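Local structure of DNA mismatch repair protein MutL (Aquifex aeolicus, 6LZI) at residues I218-F223 with L292-E297; Y233-N238 with K245-F250. The protein binds ADP and magnesium in a Bergerat-fold ATPase domain and probably couples ATP binding and hydrolysis to its work in DNA mismatch repair. One frame throughout, in Å; residues are numbered along the deposited sequence.

Contact 1 (I218-F223 with L292-E297)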
loop_
_atom_site.group_PDB
_atom_site.type_symbol
_atom_site.label_atom_id
_atom_site.label_comp_id
_atom_site.label_asym_id
_atom_site.label_seq_id
_atom_site.Cartn_x
_atom_site.Cartn_y
_atom_site.Cartn_z
ATOM N N ILE A 218 15.871 -13.894 16.991
ATOM C CA ILE A 218 14.889 -14.226 15.965
ATOM C C ILE A 218 13.511 -14.197 16.604
ATOM O O ILE A 218 13.285 -14.874 17.612
ATOM C CB ILE A 218 15.175 -15.615 15.367
ATOM C CG1 ILE A 218 13.923 -16.174 14.693
ATOM C CG2 ILE A 218 15.678 -16.568 16.467
ATOM C CD1 ILE A 218 13.389 -15.347 13.557
ATOM N N THR A 219 12.581 -13.434 16.019
ATOM C CA THR A 219 11.259 -13.292 16.623
ATOM C C THR A 219 10.156 -13.543 15.599
ATOM O O THR A 219 10.201 -13.011 14.482
ATOM C CB THR A 219 11.121 -11.910 17.269
ATOM O OG1 THR A 219 12.203 -11.736 18.201
ATOM C CG2 THR A 219 9.811 -11.801 18.030
ATOM N N LEU A 220 9.171 -14.361 15.994
ATOM C CA LEU A 220 8.015 -14.705 15.172
ATOM C C LEU A 220 6.739 -14.377 15.933
ATOM O O LEU A 220 6.629 -14.663 17.131
ATOM C CB LEU A 220 8.020 -16.198 14.810
ATOM C CG LEU A 220 9.240 -16.753 14.109
ATOM C CD1 LEU A 220 9.169 -18.297 14.105
ATOM C CD2 LEU A 220 9.387 -16.198 12.698
ATOM N N ARG A 221 5.803 -13.748 15.243
ATOM C CA ARG A 221 4.462 -13.492 15.734
ATOM C C ARG A 221 3.528 -13.847 14.581
ATOM O O ARG A 221 3.621 -13.239 13.498
ATOM C CB ARG A 221 4.319 -12.016 16.140
ATOM C CG ARG A 221 3.032 -11.618 16.848
ATOM C CD ARG A 221 2.999 -10.106 17.056
ATOM N NE ARG A 221 1.903 -9.740 17.926
ATOM C CZ ARG A 221 1.575 -8.497 18.259
ATOM N NH1 ARG A 221 2.264 -7.452 17.788
ATOM N NH2 ARG A 221 0.536 -8.318 19.064
ATOM N N ALA A 222 2.645 -14.826 14.795
ATOM C CA ALA A 222 1.649 -15.143 13.781
ATOM C C ALA A 222 0.227 -14.977 14.301
ATOM O O ALA A 222 -0.036 -14.999 15.517
ATOM C CB ALA A 222 1.819 -16.565 13.235
ATOM N N PHE A 223 -0.693 -14.862 13.349
ATOM C CA PHE A 223 -2.127 -14.885 13.620
ATOM C C PHE A 223 -2.702 -15.953 12.726
ATOM O O PHE A 223 -2.515 -15.867 11.506
ATOM C CB PHE A 223 -2.777 -13.517 13.317
ATOM C CG PHE A 223 -2.132 -12.400 14.100
ATOM C CD1 PHE A 223 -0.952 -11.796 13.627
ATOM C CD2 PHE A 223 -2.620 -12.046 15.346
ATOM C CE1 PHE A 223 -0.296 -10.793 14.399
ATOM C CE2 PHE A 223 -1.994 -11.096 16.105
ATOM C CZ PHE A 223 -0.808 -10.465 15.638
ATOM N N LEU A 292 13.067 -22.056 9.813
ATOM C CA LEU A 292 11.907 -22.890 9.507
ATOM C C LEU A 292 11.618 -23.866 10.643
ATOM O O LEU A 292 10.459 -24.253 10.861
ATOM C CB LEU A 292 12.119 -23.617 8.169
ATOM C CG LEU A 292 11.950 -22.767 6.899
ATOM C CD1 LEU A 292 12.506 -23.429 5.632
ATOM C CD2 LEU A 292 10.489 -22.415 6.705
ATOM N N GLU A 293 12.657 -24.238 11.394
ATOM C CA GLU A 293 12.460 -24.951 12.650
ATOM C C GLU A 293 11.583 -24.147 13.606
ATOM O O GLU A 293 10.583 -24.655 14.127
ATOM C CB GLU A 293 13.821 -25.263 13.283
ATOM C CG GLU A 293 13.806 -25.406 14.799
ATOM C CD GLU A 293 15.131 -25.914 15.354
ATOM O OE1 GLU A 293 16.066 -26.143 14.553
ATOM O OE2 GLU A 293 15.234 -26.089 16.593
ATOM N N LEU A 294 11.939 -22.882 13.850
ATOM C CA LEU A 294 11.173 -22.099 14.817
ATOM C C LEU A 294 9.744 -21.865 14.335
ATOM O O LEU A 294 8.821 -21.753 15.150
ATOM C CB LEU A 294 11.880 -20.773 15.110
ATOM C CG LEU A 294 11.373 -19.988 16.335
ATOM C CD1 LEU A 294 11.412 -20.811 17.611
ATOM C CD2 LEU A 294 12.122 -18.662 16.527
ATOM N N VAL A 295 9.533 -21.847 13.025
ATOM C CA VAL A 295 8.176 -21.740 12.506
ATOM C C VAL A 295 7.370 -22.985 12.848
ATOM O O VAL A 295 6.224 -22.892 13.293
ATOM C CB VAL A 295 8.202 -21.480 10.990
ATOM C CG1 VAL A 295 6.816 -21.557 10.422
ATOM C CG2 VAL A 295 8.820 -20.125 10.694
ATOM N N ARG A 296 7.944 -24.181 12.622
ATOM C CA ARG A 296 7.212 -25.389 12.995
ATOM C C ARG A 296 7.084 -25.518 14.513
ATOM O O ARG A 296 6.095 -26.060 15.000
ATOM C CB ARG A 296 7.851 -26.627 12.350
ATOM C CG ARG A 296 8.776 -27.488 13.198
ATOM C CD ARG A 296 9.384 -28.661 12.353
ATOM N NE ARG A 296 8.356 -29.547 11.788
ATOM C CZ ARG A 296 8.091 -29.686 10.487
ATOM N NH1 ARG A 296 8.790 -29.013 9.580
ATOM N NH2 ARG A 296 7.124 -30.508 10.087
ATOM N N GLU A 297 8.041 -24.988 15.277
ATOM C CA GLU A 297 7.868 -24.875 16.723
ATOM C C GLU A 297 6.696 -23.952 17.060
ATOM O O GLU A 297 5.849 -24.275 17.907
ATOM C CB GLU A 297 9.180 -24.376 17.347
ATOM C CG GLU A 297 9.085 -23.771 18.758
ATOM C CD GLU A 297 10.444 -23.688 19.434
ATOM O OE1 GLU A 297 10.493 -23.459 20.658
ATOM O OE2 GLU A 297 11.468 -23.880 18.745
#
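Leu220 and Leu294 meet at the centre of a contact of apolar side chains between segment 218-223, mostly strand, and the helix segment 292-297, with Ile218 and Val295 completing the four residues that touch. No hydrogen bond crosses the interface, which buries 179 Å², both sides summed.

The van der Waals contacts fall into two groups. In the first, a single methyl does the work: Leu220 CD1 lies 3.6 Å from Leu294 CG and 3.8 Å from Leu294 CD2, while on the helix backbone it reaches the Leu294 carbonyl carbon and Val295 N, the latter at 3.7 Å. The same methyl is 3.9 Å from Val295 CG2, so it bridges two successive helical residues. With chi1 at -56°, Leu220 CG stands opposite its own carbonyl carbon, and an extended chi2 of 168° carries CD1 onward to the helix. In the second group, Ile218 CG1 approaches Leu294 CD2 to 3.6 Å, and its CG2 branch stands 4.1 Å from Leu294 CD2. Leu294 thus presents one methyl to both Ile218, just before the strand, and Leu220, and its side chain lies alongside theirs, pointing the opposite way to each.

The backbones stay well separated, the nearest CA atoms, those of Leu220 and Val295, being 7.5 Å apart. That spacing fits a helix laid on one face of a mixed beta sheet through interposed side chains, here in the S5-like C-terminal family region of MutL.

Backbone hydrogen bonds fix the strand between two antiparallel neighbours: Leu220 and Ala222 pair with Ala213 and Leu211 of strand 209-213, Arg221 and Phe223 with Tyr264 and Val262 of strand 260-266. Leu294 also touches Ala213, and Leu292 packs on helix 245-254, which places helix 292-298 against both the sheet and its companion helix.

Contact 2 (Y233-N238 with K245-F250)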
loop_
_atom_site.group_PDB
_atom_site.type_symbol
_atom_site.label_atom_id
_atom_site.label_comp_id
_atom_site.label_asym_id
_atom_site.label_seq_id
_atom_site.Cartn_x
_atom_site.Cartn_y
_atom_site.Cartn_z
ATOM N N TYR A 233 -1.443 -17.503 3.121
ATOM C CA TYR A 233 -0.184 -17.564 3.878
ATOM C C TYR A 233 0.657 -16.333 3.577
ATOM O O TYR A 233 1.387 -16.300 2.575
ATOM C CB TYR A 233 0.580 -18.843 3.552
ATOM C CG TYR A 233 -0.338 -20.012 3.574
ATOM C CD1 TYR A 233 -1.049 -20.386 2.434
ATOM C CD2 TYR A 233 -0.541 -20.720 4.739
ATOM C CE1 TYR A 233 -1.925 -21.452 2.470
ATOM C CE2 TYR A 233 -1.412 -21.809 4.782
ATOM C CZ TYR A 233 -2.095 -22.171 3.647
ATOM O OH TYR A 233 -2.968 -23.243 3.683
ATOM N N TYR A 234 0.544 -15.331 4.462
ATOM C CA TYR A 234 1.233 -14.058 4.365
ATOM C C TYR A 234 2.464 -14.054 5.255
ATOM O O TYR A 234 2.452 -14.588 6.371
ATOM C CB TYR A 234 0.299 -12.914 4.769
ATOM C CG TYR A 234 -0.868 -12.734 3.836
ATOM C CD1 TYR A 234 -1.956 -13.573 3.894
ATOM C CD2 TYR A 234 -0.856 -11.731 2.863
ATOM C CE1 TYR A 234 -3.011 -13.420 3.010
ATOM C CE2 TYR A 234 -1.920 -11.554 1.997
ATOM C CZ TYR A 234 -2.983 -12.424 2.069
ATOM O OH TYR A 234 -4.029 -12.250 1.213
ATOM N N VAL A 235 3.534 -13.463 4.751
ATOM C CA VAL A 235 4.810 -13.443 5.445
ATOM C C VAL A 235 5.406 -12.048 5.341
ATOM O O VAL A 235 5.607 -11.526 4.238
ATOM C CB VAL A 235 5.811 -14.451 4.866
ATOM C CG1 VAL A 235 7.093 -14.354 5.657
ATOM C CG2 VAL A 235 5.238 -15.859 4.885
ATOM N N PHE A 236 5.749 -11.479 6.482
ATOM C CA PHE A 236 6.389 -10.174 6.534
ATOM C C PHE A 236 7.684 -10.385 7.283
ATOM O O PHE A 236 7.656 -10.814 8.439
ATOM C CB PHE A 236 5.505 -9.133 7.241
ATOM C CG PHE A 236 4.170 -8.940 6.577
ATOM C CD1 PHE A 236 4.035 -8.069 5.499
ATOM C CD2 PHE A 236 3.068 -9.652 7.003
ATOM C CE1 PHE A 236 2.827 -7.906 4.841
ATOM C CE2 PHE A 236 1.802 -9.488 6.341
ATOM C CZ PHE A 236 1.694 -8.600 5.289
ATOM N N ILE A 237 8.813 -10.146 6.612
ATOM C CA ILE A 237 10.117 -10.240 7.257
ATOM C C ILE A 237 10.639 -8.823 7.454
ATOM O O ILE A 237 10.868 -8.092 6.482
ATOM C CB ILE A 237 11.087 -11.125 6.467
ATOM C CG1 ILE A 237 10.483 -12.539 6.342
ATOM C CG2 ILE A 237 12.394 -11.220 7.211
ATOM C CD1 ILE A 237 11.476 -13.661 6.069
ATOM N N ASN A 238 10.814 -8.451 8.717
ATOM C CA ASN A 238 11.239 -7.119 9.136
ATOM C C ASN A 238 10.396 -6.073 8.423
ATOM O O ASN A 238 10.889 -5.220 7.682
ATOM C CB ASN A 238 12.737 -6.898 8.895
ATOM C CG ASN A 238 13.585 -8.002 9.473
ATOM O OD1 ASN A 238 13.068 -9.010 9.949
ATOM N ND2 ASN A 238 14.901 -7.832 9.420
ATOM N N LYS A 245 8.117 -18.793 -2.173
ATOM C CA LYS A 245 7.309 -20.008 -2.258
ATOM C C LYS A 245 7.763 -21.070 -1.268
ATOM O O LYS A 245 6.936 -21.849 -0.777
ATOM C CB LYS A 245 7.361 -20.582 -3.680
ATOM C CG LYS A 245 6.127 -20.306 -4.537
ATOM C CD LYS A 245 6.038 -21.327 -5.668
ATOM C CE LYS A 245 5.963 -22.739 -5.106
ATOM N NZ LYS A 245 5.821 -23.771 -6.168
ATOM N N ASN A 246 9.074 -21.139 -1.013
ATOM C CA ASN A 246 9.629 -22.034 -0.008
ATOM C C ASN A 246 8.971 -21.809 1.352
ATOM O O ASN A 246 8.765 -22.759 2.121
ATOM C CB ASN A 246 11.137 -21.792 0.068
ATOM C CG ASN A 246 11.873 -22.831 0.887
ATOM O OD1 ASN A 246 12.427 -23.796 0.339
ATOM N ND2 ASN A 246 11.918 -22.628 2.203
ATOM N N LEU A 247 8.622 -20.559 1.662
ATOM C CA LEU A 247 8.056 -20.279 2.970
ATOM C C LEU A 247 6.553 -20.552 3.011
ATOM O O LEU A 247 6.070 -21.144 3.979
ATOM C CB LEU A 247 8.380 -18.836 3.375
ATOM C CG LEU A 247 8.211 -18.437 4.850
ATOM C CD1 LEU A 247 8.560 -19.593 5.773
ATOM C CD2 LEU A 247 9.081 -17.232 5.175
ATOM N N LYS A 248 5.804 -20.189 1.961
ATOM C CA LYS A 248 4.354 -20.395 1.983
ATOM C C LYS A 248 4.004 -21.885 1.977
ATOM O O LYS A 248 3.079 -22.318 2.682
ATOM C CB LYS A 248 3.702 -19.663 0.800
ATOM C CG LYS A 248 2.213 -19.979 0.563
ATOM C CD LYS A 248 1.646 -19.310 -0.712
ATOM C CE LYS A 248 1.040 -17.913 -0.451
ATOM N NZ LYS A 248 -0.329 -17.921 0.246
ATOM N N GLU A 249 4.746 -22.687 1.208
ATOM C CA GLU A 249 4.510 -24.126 1.194
ATOM C C GLU A 249 4.748 -24.735 2.569
ATOM O O GLU A 249 4.041 -25.659 2.980
ATOM C CB GLU A 249 5.421 -24.816 0.170
ATOM C CG GLU A 249 5.201 -24.436 -1.299
ATOM C CD GLU A 249 6.216 -25.105 -2.228
ATOM O OE1 GLU A 249 5.809 -25.691 -3.259
ATOM O OE2 GLU A 249 7.427 -25.057 -1.917
ATOM N N PHE A 250 5.767 -24.246 3.282
ATOM C CA PHE A 250 6.071 -24.777 4.605
ATOM C C PHE A 250 5.031 -24.338 5.628
ATOM O O PHE A 250 4.724 -25.087 6.562
ATOM C CB PHE A 250 7.470 -24.332 5.028
ATOM C CG PHE A 250 7.905 -24.857 6.371
ATOM C CD1 PHE A 250 7.569 -24.188 7.538
ATOM C CD2 PHE A 250 8.671 -26.009 6.462
ATOM C CE1 PHE A 250 7.972 -24.665 8.768
ATOM C CE2 PHE A 250 9.082 -26.487 7.689
ATOM C CZ PHE A 250 8.738 -25.820 8.850
#
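Lys248 reaches Tyr233 with both its aliphatic chain and its ammonium group. Lys248 CG packs 3.6 Å from Tyr233 CB, and the chain then bends at chi3 (-91°) and chi4 (-75°), bringing NZ to the ring edge, near the ring plane and 3.4 Å from Tyr233 CD1. From there Lys248 NZ gives a weak hydrogen bond of 3.3 Å to Tyr233 O. The two side chains run at about a right angle to each other.

The apolar part lies farther along the strand. Val235 CG1 meets Leu247 CD2 at 3.5 Å and its other branch, CG2, is 3.9 Å from Leu247 CG; Ile237 CD1 is a looser neighbour of Leu247 CD2 at 4.4 Å.

Tyr233, Val235 and Ile237 all direct their side chains at the helix, whose axis passes 8.4 Å from that of the strand, at 130° between their N-to-C directions.

In this S5-like region, strand 232-237 runs parallel to strand 260-266 and forms a beta hairpin with strand 240-242, whose Ile242 touches Val235 and Ile237; the chain then enters helix 245-254, which folds back on the strand. Phe236 turns to helix 156-173, while Leu247 also packs on Leu292 of helix 292-298.

Overall arrangement
Following the chain from its N terminus, the eight-stranded sheet with the nucleotide-binding elements comes first, then the five-stranded sheet that supplies the strand of each contact. Strand 219-225 opens contact 1. Strand 232-237 comes next and opens contact 2, which closes after only six intervening residues, at helix 245-254. Strand 260-266 follows, and helix 292-298 closes contact 1 across 68 residues; the short loop therefore sits wholly within the long one. The two centres are 11 Å apart, and the helices meet directly: Leu292 CD2 is 3.5 Å from Leu247 CD1. Together the contacts tie two adjoining helices to one sheet.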